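Local coordinates for protein nudix hydrolase DR_0079 (Deinococcus radiodurans, PDB 2O5F) that hydrolyses nucleoside di- and triphosphates to monophosphates with a marked preference for CDP and CTP, using magnesium as cofactor, at residues A39-S44 and Y119-D124; T111-M116 and K156-E161. All coordinates share one frame; numbering follows the deposited sequence.

Contact 1: residues A39-S44 and Y119-D124; sequences AFLRNS and YELRSD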
ATOM      1  N   ALA A  39       0.462   1.777   2.642  1.00 18.88           N
ATOM      2  CA  ALA A  39       0.413   2.803   3.674  1.00 18.41           C
ATOM      3  C   ALA A  39      -0.593   3.869   3.311  1.00 19.05           C
ATOM      4  O   ALA A  39      -0.897   4.089   2.139  1.00 19.24           O
ATOM      5  CB  ALA A  39       1.790   3.431   3.873  1.00 15.73           C
ATOM      6  N   PHE A  40      -1.119   4.505   4.349  1.00 18.31           N
ATOM      7  CA  PHE A  40      -2.081   5.568   4.207  1.00 18.16           C
ATOM      8  C   PHE A  40      -1.497   6.801   4.868  1.00 19.34           C
ATOM      9  O   PHE A  40      -0.922   6.719   5.953  1.00 20.27           O
ATOM     10  CB  PHE A  40      -3.392   5.206   4.906  1.00 20.99           C
ATOM     11  CG  PHE A  40      -4.202   4.177   4.182  1.00 21.35           C
ATOM     12  CD1 PHE A  40      -4.828   4.489   2.983  1.00 21.20           C
ATOM     13  CD2 PHE A  40      -4.349   2.895   4.701  1.00 23.03           C
ATOM     14  CE1 PHE A  40      -5.597   3.535   2.303  1.00 22.52           C
ATOM     15  CE2 PHE A  40      -5.114   1.931   4.028  1.00 25.09           C
ATOM     16  CZ  PHE A  40      -5.737   2.259   2.825  1.00 23.93           C
ATOM     17  N   LEU A  41      -1.627   7.931   4.192  1.00 18.98           N
ATOM     18  CA  LEU A  41      -1.170   9.206   4.719  1.00 19.21           C
ATOM     19  C   LEU A  41      -2.445   9.840   5.276  1.00 19.90           C
ATOM     20  O   LEU A  41      -3.382  10.104   4.523  1.00 17.82           O
ATOM     21  CB  LEU A  41      -0.609  10.065   3.585  1.00 18.57           C
ATOM     22  CG  LEU A  41      -0.165  11.487   3.942  1.00 21.80           C
ATOM     23  CD1 LEU A  41       1.065  11.425   4.841  1.00 20.88           C
ATOM     24  CD2 LEU A  41       0.157  12.259   2.668  1.00 21.98           C
ATOM     25  N   ARG A  42      -2.500  10.068   6.586  1.00 19.84           N
ATOM     26  CA  ARG A  42      -3.692  10.667   7.183  1.00 20.51           C
ATOM     27  C   ARG A  42      -3.387  12.005   7.848  1.00 19.20           C
ATOM     28  O   ARG A  42      -2.404  12.136   8.580  1.00 20.65           O
ATOM     29  CB  ARG A  42      -4.320   9.721   8.216  1.00 24.21           C
ATOM     30  CG  ARG A  42      -5.630  10.247   8.796  1.00 30.13           C
ATOM     31  CD  ARG A  42      -6.167   9.354   9.902  1.00 35.23           C
ATOM     32  NE  ARG A  42      -5.192   9.198  10.977  1.00 41.08           N
ATOM     33  CZ  ARG A  42      -5.426   8.558  12.118  1.00 42.67           C
ATOM     34  NH1 ARG A  42      -6.614   8.008  12.342  1.00 45.25           N
ATOM     35  NH2 ARG A  42      -4.470   8.461  13.033  1.00 44.40           N
ATOM     36  N   ASN A  43      -4.232  12.998   7.593  1.00 19.87           N
ATOM     37  CA  ASN A  43      -4.025  14.312   8.181  1.00 19.09           C
ATOM     38  C   ASN A  43      -4.759  14.461   9.515  1.00 20.71           C
ATOM     39  O   ASN A  43      -5.356  13.514  10.019  1.00 19.30           O
ATOM     40  CB  ASN A  43      -4.445  15.422   7.207  1.00 16.19           C
ATOM     41  CG  ASN A  43      -5.929  15.389   6.846  1.00 16.48           C
ATOM     42  OD1 ASN A  43      -6.749  14.804   7.551  1.00 18.92           O
ATOM     43  ND2 ASN A  43      -6.277  16.048   5.739  1.00 20.75           N
ATOM     44  N   SER A  44      -4.706  15.662  10.079  1.00 22.14           N
ATOM     45  CA  SER A  44      -5.343  15.927  11.362  1.00 24.36           C
ATOM     46  C   SER A  44      -6.857  16.043  11.235  1.00 26.13           C
ATOM     47  O   SER A  44      -7.565  16.158  12.234  1.00 26.69           O
ATOM     48  CB  SER A  44      -4.763  17.205  11.965  1.00 20.64           C
ATOM     49  OG  SER A  44      -4.843  18.272  11.048  1.00 23.87           O
ATOM     50  N   TYR A 119       0.962   0.551   6.974  1.00 21.22           N
ATOM     51  CA  TYR A 119       1.465   1.619   7.829  1.00 20.17           C
ATOM     52  C   TYR A 119       0.586   2.848   7.739  1.00 21.52           C
ATOM     53  O   TYR A 119      -0.201   2.995   6.805  1.00 21.55           O
ATOM     54  CB  TYR A 119       2.865   2.022   7.378  1.00 19.50           C
ATOM     55  CG  TYR A 119       3.869   0.909   7.408  1.00 21.38           C
ATOM     56  CD1 TYR A 119       4.528   0.571   8.593  1.00 21.89           C
ATOM     57  CD2 TYR A 119       4.168   0.185   6.251  1.00 23.26           C
ATOM     58  CE1 TYR A 119       5.461  -0.454   8.621  1.00 24.90           C
ATOM     59  CE2 TYR A 119       5.099  -0.843   6.275  1.00 24.29           C
ATOM     60  CZ  TYR A 119       5.741  -1.155   7.458  1.00 26.20           C
ATOM     61  OH  TYR A 119       6.673  -2.169   7.476  1.00 27.48           O
ATOM     62  N   GLU A 120       0.724   3.735   8.714  1.00 21.32           N
ATOM     63  CA  GLU A 120      -0.014   4.985   8.683  1.00 22.84           C
ATOM     64  C   GLU A 120       1.020   6.097   8.831  1.00 23.97           C
ATOM     65  O   GLU A 120       1.809   6.098   9.776  1.00 24.76           O
ATOM     66  CB  GLU A 120      -1.040   5.068   9.815  1.00 25.18           C
ATOM     67  CG  GLU A 120      -1.804   6.384   9.817  1.00 26.16           C
ATOM     68  CD  GLU A 120      -2.866   6.457  10.894  1.00 28.73           C
ATOM     69  OE1 GLU A 120      -2.498   6.512  12.089  1.00 32.27           O
ATOM     70  OE2 GLU A 120      -4.067   6.446  10.541  1.00 27.11           O
ATOM     71  N   LEU A 121       1.029   7.018   7.874  1.00 22.84           N
ATOM     72  CA  LEU A 121       1.947   8.151   7.871  1.00 25.42           C
ATOM     73  C   LEU A 121       1.108   9.361   8.281  1.00 25.22           C
ATOM     74  O   LEU A 121      -0.020   9.518   7.812  1.00 26.73           O
ATOM     75  CB  LEU A 121       2.514   8.358   6.460  1.00 28.55           C
ATOM     76  CG  LEU A 121       3.878   9.028   6.264  1.00 32.94           C
ATOM     77  CD1 LEU A 121       4.967   8.100   6.792  1.00 32.97           C
ATOM     78  CD2 LEU A 121       4.117   9.305   4.773  1.00 34.65           C
ATOM     79  N   ARG A 122       1.641  10.205   9.161  1.00 26.20           N
ATOM     80  CA  ARG A 122       0.908  11.389   9.608  1.00 25.46           C
ATOM     81  C   ARG A 122       1.479  12.682   9.025  1.00 24.50           C
ATOM     82  O   ARG A 122       2.661  12.983   9.202  1.00 24.22           O
ATOM     83  CB  ARG A 122       0.925  11.486  11.143  1.00 29.82           C
ATOM     84  CG  ARG A 122       0.378  10.273  11.886  1.00 32.22           C
ATOM     85  CD  ARG A 122      -0.990   9.868  11.356  1.00 35.92           C
ATOM     86  NE  ARG A 122      -1.906  11.002  11.297  1.00 40.09           N
ATOM     87  CZ  ARG A 122      -2.479  11.558  12.358  1.00 42.31           C
ATOM     88  NH1 ARG A 122      -2.237  11.079  13.573  1.00 42.86           N
ATOM     89  NH2 ARG A 122      -3.285  12.598  12.204  1.00 43.31           N
ATOM     90  N   SER A 123       0.629  13.444   8.341  1.00 22.36           N
ATOM     91  CA  SER A 123       1.028  14.711   7.751  1.00 22.44           C
ATOM     92  C   SER A 123      -0.166  15.495   7.243  1.00 23.03           C
ATOM     93  O   SER A 123      -1.122  14.917   6.720  1.00 22.72           O
ATOM     94  CB  SER A 123       1.988  14.500   6.581  1.00 24.32           C
ATOM     95  OG  SER A 123       2.370  15.751   6.019  1.00 25.22           O
ATOM     96  N   ASP A 124      -0.115  16.813   7.400  1.00 21.97           N
ATOM     97  CA  ASP A 124      -1.189  17.662   6.906  1.00 23.47           C
ATOM     98  C   ASP A 124      -0.791  18.265   5.565  1.00 22.59           C
ATOM     99  O   ASP A 124      -1.590  18.923   4.918  1.00 25.08           O
ATOM    100  CB  ASP A 124      -1.502  18.778   7.908  1.00 27.14           C
ATOM    101  CG  ASP A 124      -2.404  18.310   9.034  1.00 29.54           C
ATOM    102  OD1 ASP A 124      -3.528  17.867   8.744  1.00 35.27           O
ATOM    103  OD2 ASP A 124      -1.994  18.379  10.206  1.00 35.94           O
TER
HETATM  104  O   HOH W   1      -4.261  18.266   4.903  1.00 32.12           O
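E120 and R42 pair as a salt bridge (OE1 to NH2, 2.9 Å) between the two adjacent parallel strands in the mixed sheet of the Nudix fold. The carboxylate lies over one face of the R42 guanidinium, the planes 34° apart, and no N-H points at OE1; the attraction is one of charge. E120 OE1 also pairs with R100, and OE2 bonds to Y167. R122 folds back through bends at chi2 and chi3, which bring NE to R42 O at 3.0 Å, the acceptor in the guanidinium plane although NE sits above the carbonyl plane. NH1 of R122 thereby comes within 3.5 Å of R42 NH2, a like-charge approach that E120 probably eases. Past the strand ends, D124 OD1 takes two bonds from S44, from N at 2.8 Å and from OG at 2.7 Å, the donors coming from opposite faces of its plane. Backbone hydrogen bonds F40 N to Y119 O, L121 N to F40 O and R42 N to L121 O join the strands. On the other face from the arginines, A39, Y119 and L121 pack against helix 78-90, where F82 stacks on Y119; L41 packs on W49. L41 CD1 touches L121 CD2 and S123 CB, each at 3.7 Å.

Contact 2: residues T111-M116 and K156-E161; sequences TLSSFM and KGDLAE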
ATOM      1  N   THR A 111      -9.226 -11.386   2.278  1.00 22.59           N
ATOM      2  CA  THR A 111      -9.326 -11.456   0.826  1.00 22.69           C
ATOM      3  C   THR A 111      -8.303 -10.512   0.201  1.00 21.29           C
ATOM      4  O   THR A 111      -8.457 -10.085  -0.945  1.00 20.59           O
ATOM      5  CB  THR A 111     -10.752 -11.124   0.289  1.00 24.97           C
ATOM      6  OG1 THR A 111     -11.337 -10.053   1.042  1.00 26.76           O
ATOM      7  CG2 THR A 111     -11.636 -12.354   0.358  1.00 25.22           C
ATOM      8  N   LEU A 112      -7.258 -10.193   0.964  1.00 19.06           N
ATOM      9  CA  LEU A 112      -6.193  -9.333   0.467  1.00 18.15           C
ATOM     10  C   LEU A 112      -5.274 -10.204  -0.391  1.00 20.26           C
ATOM     11  O   LEU A 112      -5.130 -11.407  -0.148  1.00 20.34           O
ATOM     12  CB  LEU A 112      -5.422  -8.684   1.622  1.00 18.15           C
ATOM     13  CG  LEU A 112      -6.249  -7.682   2.445  1.00 19.49           C
ATOM     14  CD1 LEU A 112      -5.483  -7.302   3.706  1.00 18.64           C
ATOM     15  CD2 LEU A 112      -6.554  -6.431   1.606  1.00 19.68           C
ATOM     16  N   SER A 113      -4.659  -9.584  -1.392  1.00 19.31           N
ATOM     17  CA  SER A 113      -3.796 -10.266  -2.365  1.00 21.00           C
ATOM     18  C   SER A 113      -2.476 -10.919  -1.927  1.00 21.50           C
ATOM     19  O   SER A 113      -2.116 -11.982  -2.438  1.00 22.94           O
ATOM     20  CB  SER A 113      -3.492  -9.300  -3.506  1.00 22.61           C
ATOM     21  OG  SER A 113      -2.856  -8.142  -3.005  1.00 25.87           O
ATOM     22  N   SER A 114      -1.756 -10.278  -1.009  1.00 22.23           N
ATOM     23  CA  SER A 114      -0.462 -10.770  -0.546  1.00 19.40           C
ATOM     24  C   SER A 114      -0.273 -10.561   0.944  1.00 20.44           C
ATOM     25  O   SER A 114      -1.099  -9.947   1.611  1.00 22.28           O
ATOM     26  CB  SER A 114       0.675 -10.011  -1.244  1.00 21.39           C
ATOM     27  OG  SER A 114       0.517  -9.970  -2.639  1.00 20.74           O
ATOM     28  N   PHE A 115       0.844 -11.074   1.454  1.00 19.25           N
ATOM     29  CA  PHE A 115       1.196 -10.873   2.843  1.00 18.08           C
ATOM     30  C   PHE A 115       1.567  -9.405   2.882  1.00 20.35           C
ATOM     31  O   PHE A 115       2.140  -8.876   1.926  1.00 21.69           O
ATOM     32  CB  PHE A 115       2.384 -11.754   3.214  1.00 19.51           C
ATOM     33  CG  PHE A 115       1.983 -13.139   3.615  1.00 17.91           C
ATOM     34  CD1 PHE A 115       1.520 -13.388   4.902  1.00 19.29           C
ATOM     35  CD2 PHE A 115       2.024 -14.184   2.701  1.00 18.66           C
ATOM     36  CE1 PHE A 115       1.101 -14.662   5.276  1.00 19.99           C
ATOM     37  CE2 PHE A 115       1.605 -15.463   3.069  1.00 21.17           C
ATOM     38  CZ  PHE A 115       1.144 -15.698   4.365  1.00 19.46           C
ATOM     39  N   MET A 116       1.239  -8.725   3.967  1.00 21.14           N
ATOM     40  CA  MET A 116       1.546  -7.317   4.002  1.00 22.72           C
ATOM     41  C   MET A 116       1.550  -6.666   5.360  1.00 23.07           C
ATOM     42  O   MET A 116       0.960  -7.156   6.326  1.00 23.32           O
ATOM     43  CB  MET A 116       0.542  -6.557   3.135  1.00 23.23           C
ATOM     44  CG  MET A 116      -0.904  -6.706   3.595  1.00 23.56           C
ATOM     45  SD  MET A 116      -2.049  -5.714   2.601  1.00 25.59           S
ATOM     46  CE  MET A 116      -2.189  -6.682   1.107  1.00 22.64           C
ATOM     47  N   LYS A 156      -7.835   0.109  -6.887  1.00 18.99           N
ATOM     48  CA  LYS A 156      -7.023  -1.088  -6.702  1.00 24.09           C
ATOM     49  C   LYS A 156      -7.856  -2.110  -5.951  1.00 24.15           C
ATOM     50  O   LYS A 156      -8.602  -1.761  -5.036  1.00 26.98           O
ATOM     51  CB  LYS A 156      -5.763  -0.763  -5.908  1.00 24.52           C
ATOM     52  CG  LYS A 156      -4.704  -0.116  -6.753  1.00 30.04           C
ATOM     53  CD  LYS A 156      -4.207  -1.091  -7.805  1.00 35.99           C
ATOM     54  CE  LYS A 156      -3.188  -0.435  -8.704  1.00 37.00           C
ATOM     55  NZ  LYS A 156      -2.084   0.185  -7.915  1.00 38.82           N
ATOM     56  N   GLY A 157      -7.707  -3.372  -6.333  1.00 25.32           N
ATOM     57  CA  GLY A 157      -8.478  -4.441  -5.728  1.00 26.65           C
ATOM     58  C   GLY A 157      -8.525  -4.595  -4.220  1.00 27.92           C
ATOM     59  O   GLY A 157      -9.509  -5.122  -3.698  1.00 28.50           O
ATOM     60  N   ASP A 158      -7.489  -4.166  -3.503  1.00 26.86           N
ATOM     61  CA  ASP A 158      -7.508  -4.314  -2.047  1.00 25.87           C
ATOM     62  C   ASP A 158      -7.724  -3.029  -1.268  1.00 24.32           C
ATOM     63  O   ASP A 158      -7.718  -3.041  -0.037  1.00 20.68           O
ATOM     64  CB  ASP A 158      -6.220  -4.972  -1.549  1.00 30.66           C
ATOM     65  CG  ASP A 158      -6.066  -6.402  -2.035  1.00 31.05           C
ATOM     66  OD1 ASP A 158      -7.090  -7.098  -2.223  1.00 37.24           O
ATOM     67  OD2 ASP A 158      -4.910  -6.831  -2.195  1.00 34.82           O
ATOM     68  N   LEU A 159      -7.924  -1.925  -1.976  1.00 22.34           N
ATOM     69  CA  LEU A 159      -8.112  -0.641  -1.313  1.00 21.36           C
ATOM     70  C   LEU A 159      -9.298  -0.624  -0.355  1.00 20.55           C
ATOM     71  O   LEU A 159      -9.139  -0.278   0.807  1.00 20.58           O
ATOM     72  CB  LEU A 159      -8.258   0.472  -2.352  1.00 19.65           C
ATOM     73  CG  LEU A 159      -8.461   1.884  -1.802  1.00 19.22           C
ATOM     74  CD1 LEU A 159      -7.331   2.246  -0.833  1.00 17.64           C
ATOM     75  CD2 LEU A 159      -8.508   2.868  -2.962  1.00 16.84           C
ATOM     76  N   ALA A 160     -10.478  -1.003  -0.838  1.00 22.24           N
ATOM     77  CA  ALA A 160     -11.669  -1.005   0.000  1.00 22.46           C
ATOM     78  C   ALA A 160     -11.490  -1.853   1.260  1.00 22.87           C
ATOM     79  O   ALA A 160     -11.779  -1.389   2.367  1.00 22.73           O
ATOM     80  CB  ALA A 160     -12.881  -1.490  -0.790  1.00 22.17           C
ATOM     81  N   GLU A 161     -11.013  -3.086   1.098  1.00 21.69           N
ATOM     82  CA  GLU A 161     -10.813  -3.982   2.238  1.00 21.74           C
ATOM     83  C   GLU A 161      -9.792  -3.424   3.237  1.00 20.42           C
ATOM     84  O   GLU A 161      -9.979  -3.547   4.450  1.00 20.01           O
ATOM     85  CB  GLU A 161     -10.389  -5.384   1.757  1.00 21.83           C
ATOM     86  CG  GLU A 161     -10.056  -6.370   2.890  1.00 22.95           C
ATOM     87  CD  GLU A 161      -9.982  -7.834   2.431  1.00 21.54           C
ATOM     88  OE1 GLU A 161      -9.854  -8.091   1.219  1.00 21.45           O
ATOM     89  OE2 GLU A 161     -10.040  -8.736   3.290  1.00 25.30           O
TER
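D158, just ahead of helix 159-166, meets L112 and S113 in the loop leading into strand 115-122. Its CB lies against L112 CD2 at 3.5 Å, and CG stays near the same methyl. Beyond CG the carboxylate divides: OD1 comes no nearer to the loop than T111 O, while OD2 is gripped twice by S113. The backbone N of S113 donates to OD2 at 2.9 Å, from the syn side but 33° out of the carboxylate plane, and S113 OG adds a second bond at 2.6 Å, nearly along the C-O axis. S113 OG stands between its own N and carbonyl carbon (chi1 59°), which lets hydroxyl and amide close on one oxygen together. Three residues on, E161 extends its chain past L112, CG lying 3.7 Å from L112 CD2. Its OE2 accepts from T111 N at 3.0 Å on the syn lone pair and also pairs with R165 of the same helix. L112 is thus flanked by two acidic side chains, and its packing continues onto L162 and F105. Carboxylates just before the C-terminal helix of this Nudix domain and in its first turn thus tie it to the loop between strands 98-105 and 115-122.

How the contacts relate
Both contacts use strand 115-122, contact 1 at its C-terminal end and contact 2 at the loop entering it, with centres about 19 Å apart. Contact 1 joins two neighbouring strands: its strand part is largely buried, and the turns at S44 and D124 are exposed. Contact 2, partly buried, covers less than half as much surface and ties that sheet to helix 159-166. Carboxylate acceptors are common to both, but parallel strand bonding and paired arginines belong to contact 1; no backbone-to-backbone bond crosses contact 2. They meet where F40 CE1 packs on L159 CD1 at 3.8 Å. The side chain of A39 is about 8 Å from those of E85 and E89, the inferred magnesium ligands; that of M116 is about 11 Å from that of E85.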